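Local structure of putative endo-1,4-beta-xylanase (Bacteroides thetaiotaomicron VPI-5482, 5MSX) at residues Pro355-Ala358 and Gly364-Trp367; Ile394-Val397 and Gly402-Tyr405. The protein probably hydrolyses glycosidic bonds in plant pectin (rhamnogalacturonan II) as a family 43 glycoside hydrolase, with an appended F5/8 type C domain that holds a calcium ion. All blocks are in the same frame, centred on the assembly; numbering follows the deposited sequence.

Contact 1. Residues Pro355-Ala358 and Gly364-Trp367; sequences PSFA and GSRW. With CA (calcium ion), chain T.
Ser365 sets its CB over one face of the Phe357 ring, a CH-pi contact 4.0 Å from the centroid and shifted toward the rim beside CG. At the edge of the same ring, close to its plane, lies Arg366 O, 3.7 Å from Phe357 CD2. The indole of Trp367 meets the backbone of Pro355 obliquely, while Trp367 CB packs on Ala358 CB at 4.1 Å. Calcium bridges the two segments: Phe357 O binds the ion at 2.3 Å. Ser365 chelates it through backbone O and side chain, with 2.6 Å between Ser365 OG and the calcium. The serine OG lies between its backbone N and carbonyl carbon (chi1 65°), which turns it onto the metal and leaves CB to the ring. Asp360, Ala362, Trp454 and Glu455 complete this calcium site of the F5/8 type C domain. An alanine in place of Phe357 would keep the carbonyl ligand but would probably open a gap beside Ser365 CB and leave Arg366 O without the ring edge it meets. Beside the turn 355-358, closed by Ala358 N to Pro355 O, Ile379 of strand 378-383 touches Pro355, Ala358 and Trp367; Trp367 pairs through its backbone with Ile453 of strand 452-458.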
# COMPACT_ATOMS: atom_id res chain seq x y z
N PRO C 355 12.89 25.66 -44.41
CA PRO C 355 13.32 26.38 -43.20
C PRO C 355 12.22 27.13 -42.44
O PRO C 355 12.24 27.17 -41.22
CB PRO C 355 14.35 27.39 -43.75
CG PRO C 355 14.84 26.78 -45.02
CD PRO C 355 13.61 26.14 -45.60
N SER C 356 11.27 27.74 -43.15
CA SER C 356 10.14 28.41 -42.50
C SER C 356 9.32 27.47 -41.59
O SER C 356 8.63 27.95 -40.67
CB SER C 356 9.24 29.08 -43.53
OG SER C 356 8.72 28.09 -44.41
N PHE C 357 9.38 26.16 -41.84
CA PHE C 357 8.79 25.17 -40.91
C PHE C 357 9.47 25.15 -39.52
O PHE C 357 8.85 24.75 -38.55
CB PHE C 357 8.73 23.76 -41.53
CG PHE C 357 7.69 23.58 -42.65
CD1 PHE C 357 6.70 24.53 -42.94
CD2 PHE C 357 7.67 22.38 -43.38
CE1 PHE C 357 5.76 24.32 -43.93
CE2 PHE C 357 6.73 22.16 -44.38
CZ PHE C 357 5.78 23.13 -44.66
N ALA C 358 10.74 25.56 -39.42
CA ALA C 358 11.39 25.72 -38.09
C ALA C 358 10.74 26.78 -37.17
O ALA C 358 10.88 26.71 -35.94
CB ALA C 358 12.87 26.00 -38.26
N GLY C 364 3.73 19.90 -36.05
CA GLY C 364 3.67 18.93 -37.12
C GLY C 364 4.63 19.17 -38.26
O GLY C 364 4.82 18.28 -39.09
N SER C 365 5.25 20.36 -38.32
CA SER C 365 6.19 20.67 -39.38
C SER C 365 7.61 20.88 -38.89
O SER C 365 7.84 21.36 -37.77
CB SER C 365 5.73 21.91 -40.10
OG SER C 365 5.76 23.04 -39.27
N ARG C 366 8.57 20.56 -39.76
CA ARG C 366 9.98 20.66 -39.44
C ARG C 366 10.81 21.05 -40.65
O ARG C 366 10.51 20.63 -41.79
CB ARG C 366 10.49 19.31 -38.92
CG ARG C 366 10.02 18.16 -39.77
CD ARG C 366 10.51 16.84 -39.26
NE ARG C 366 9.96 15.81 -40.11
CZ ARG C 366 10.44 14.58 -40.23
NH1 ARG C 366 11.46 14.19 -39.51
NH2 ARG C 366 9.86 13.75 -41.07
N TRP C 367 11.86 21.82 -40.39
CA TRP C 367 13.01 21.92 -41.32
C TRP C 367 13.82 20.67 -41.17
O TRP C 367 13.97 20.15 -40.06
CB TRP C 367 13.89 23.14 -41.01
CG TRP C 367 15.25 23.12 -41.69
CD1 TRP C 367 15.50 23.21 -43.03
CD2 TRP C 367 16.52 22.99 -41.05
NE1 TRP C 367 16.85 23.15 -43.27
CE2 TRP C 367 17.51 23.04 -42.08
CE3 TRP C 367 16.94 22.89 -39.71
CZ2 TRP C 367 18.89 22.95 -41.82
CZ3 TRP C 367 18.35 22.79 -39.44
CH2 TRP C 367 19.29 22.81 -40.50
CA CA T . 7.26 23.65 -37.24

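Contact 2. Residues Ile394-Val397 and Gly402-Tyr405. With EDO (1,2-ethanediol), chain B.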
# COMPACT_ATOMS: atom_id res chain seq x y z
N ILE C 394 15.18 25.82 -28.75
CA ILE C 394 15.25 24.99 -29.93
C ILE C 394 14.71 23.59 -29.67
O ILE C 394 15.24 22.84 -28.84
CB ILE C 394 16.69 24.82 -30.45
CG1 ILE C 394 17.34 26.18 -30.71
CG2 ILE C 394 16.68 23.99 -31.74
CD1 ILE C 394 18.84 26.09 -30.90
N TYR C 395 13.70 23.23 -30.45
CA TYR C 395 13.15 21.89 -30.42
C TYR C 395 13.66 21.14 -31.63
O TYR C 395 13.11 21.29 -32.71
CB TYR C 395 11.64 21.98 -30.45
CG TYR C 395 11.02 22.59 -29.22
CD1 TYR C 395 10.81 23.96 -29.11
CD2 TYR C 395 10.60 21.77 -28.17
CE1 TYR C 395 10.23 24.51 -27.97
CE2 TYR C 395 10.00 22.30 -27.04
CZ TYR C 395 9.82 23.66 -26.94
OH TYR C 395 9.24 24.13 -25.81
N PHE C 396 14.72 20.37 -31.46
CA PHE C 396 15.28 19.59 -32.57
C PHE C 396 14.45 18.35 -32.88
O PHE C 396 13.71 17.83 -32.02
CB PHE C 396 16.74 19.14 -32.32
CG PHE C 396 17.74 20.27 -32.21
CD1 PHE C 396 18.28 20.88 -33.36
CD2 PHE C 396 18.17 20.74 -30.95
CE1 PHE C 396 19.21 21.93 -33.25
CE2 PHE C 396 19.11 21.78 -30.84
CZ PHE C 396 19.62 22.37 -31.99
N VAL C 397 14.65 17.85 -34.09
CA VAL C 397 14.09 16.58 -34.53
C VAL C 397 14.89 15.40 -33.93
O VAL C 397 16.12 15.47 -33.83
CB VAL C 397 14.10 16.51 -36.09
CG1 VAL C 397 13.72 15.12 -36.56
CG2 VAL C 397 13.17 17.55 -36.66
N GLY C 402 19.75 13.18 -28.63
CA GLY C 402 20.69 14.19 -28.17
C GLY C 402 21.25 15.01 -29.32
O GLY C 402 21.37 14.50 -30.43
N HIS C 403 21.56 16.27 -29.04
CA HIS C 403 22.19 17.15 -30.02
C HIS C 403 23.36 17.93 -29.44
O HIS C 403 23.36 18.28 -28.25
CB HIS C 403 21.18 18.16 -30.57
CG HIS C 403 20.22 17.56 -31.54
ND1 HIS C 403 19.20 16.74 -31.13
CD2 HIS C 403 20.13 17.64 -32.88
CE1 HIS C 403 18.52 16.33 -32.19
NE2 HIS C 403 19.06 16.87 -33.26
N ALA C 404 24.34 18.19 -30.31
CA ALA C 404 25.45 19.10 -30.05
C ALA C 404 25.37 20.22 -31.07
O ALA C 404 25.18 19.97 -32.26
CB ALA C 404 26.78 18.36 -30.18
N TYR C 405 25.50 21.46 -30.62
CA TYR C 405 25.38 22.57 -31.52
C TYR C 405 26.17 23.78 -31.03
O TYR C 405 26.71 23.79 -29.91
CB TYR C 405 23.91 22.95 -31.71
CG TYR C 405 23.27 23.50 -30.47
CD1 TYR C 405 22.91 22.65 -29.42
CD2 TYR C 405 23.02 24.85 -30.33
CE1 TYR C 405 22.34 23.15 -28.26
CE2 TYR C 405 22.45 25.36 -29.18
CZ TYR C 405 22.12 24.50 -28.14
OH TYR C 405 21.55 24.99 -27.00
C1 EDO B . 16.00 18.40 -28.94
O1 EDO B . 15.55 19.76 -28.85
C2 EDO B . 17.46 18.11 -28.60
O2 EDO B . 17.93 16.75 -28.62
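Phe396 and His403 face each other as an offset stack, ring centroids 4.4 Å apart and planes only 12° from parallel. The phenylalanine also lays its CB over the imidazole, 3.4 Å from the centroid. Farther along the ring, Phe396 CZ reaches over one face of Tyr405, 4.1 Å from Tyr405 CG, with the planes obliquely inclined. The opposite face of the Phe396 ring, away from His403, is filled by Ile394 CG2 from its own strand, and Ile394 CD1 touches Tyr405 CE2. The result is an aromatic cluster in the core of the F5/8 type C domain, a discoidin-like jelly-roll beta-sandwich; strands 394-396 and 403-405 run at 130° with axes 10.1 Å apart, joined here by side chains. Around the imidazole edge, Val397 O lies 3.0 Å from His403 CE1. His403 ND1 is hydrogen-bonded to O2 of an ethanediol, probably from the crystallisation liquor, whose O1 accepts from Phe396 N at 2.8 Å. His403 CG stands anti to the carbonyl carbon (chi1 -75°), which turns the imidazole face toward Phe396 CB and ring. In the second shell, Val450 O takes the hydrogen bond of His403 NE2, while Asp433 bonds Tyr405 OH and His422 stacks on the tyrosine ring.

Followed from the N terminus, the chain leaves strand 349-351 and makes the turn 355-358, and across five intervening residues contact 1 closes the loop at 364-367, where strand 367-368 begins. Strand 378-383 comes next, and only then does strand 386-396 bring the chain to contact 2, which closes the four-residue connection from 394-397 to 402-405 at the start of strand 403-410. The two loops are in series, neither nested nor crossed. Their centres lie about 14 Å apart within the F5/8 type C domain, and they touch where Arg366 CD packs on Val397 CG2 at 3.8 Å. Trp454 of strand 452-458, whose backbone O binds calcium, touches both side chains and links the metal-bound loop to strand 386-396.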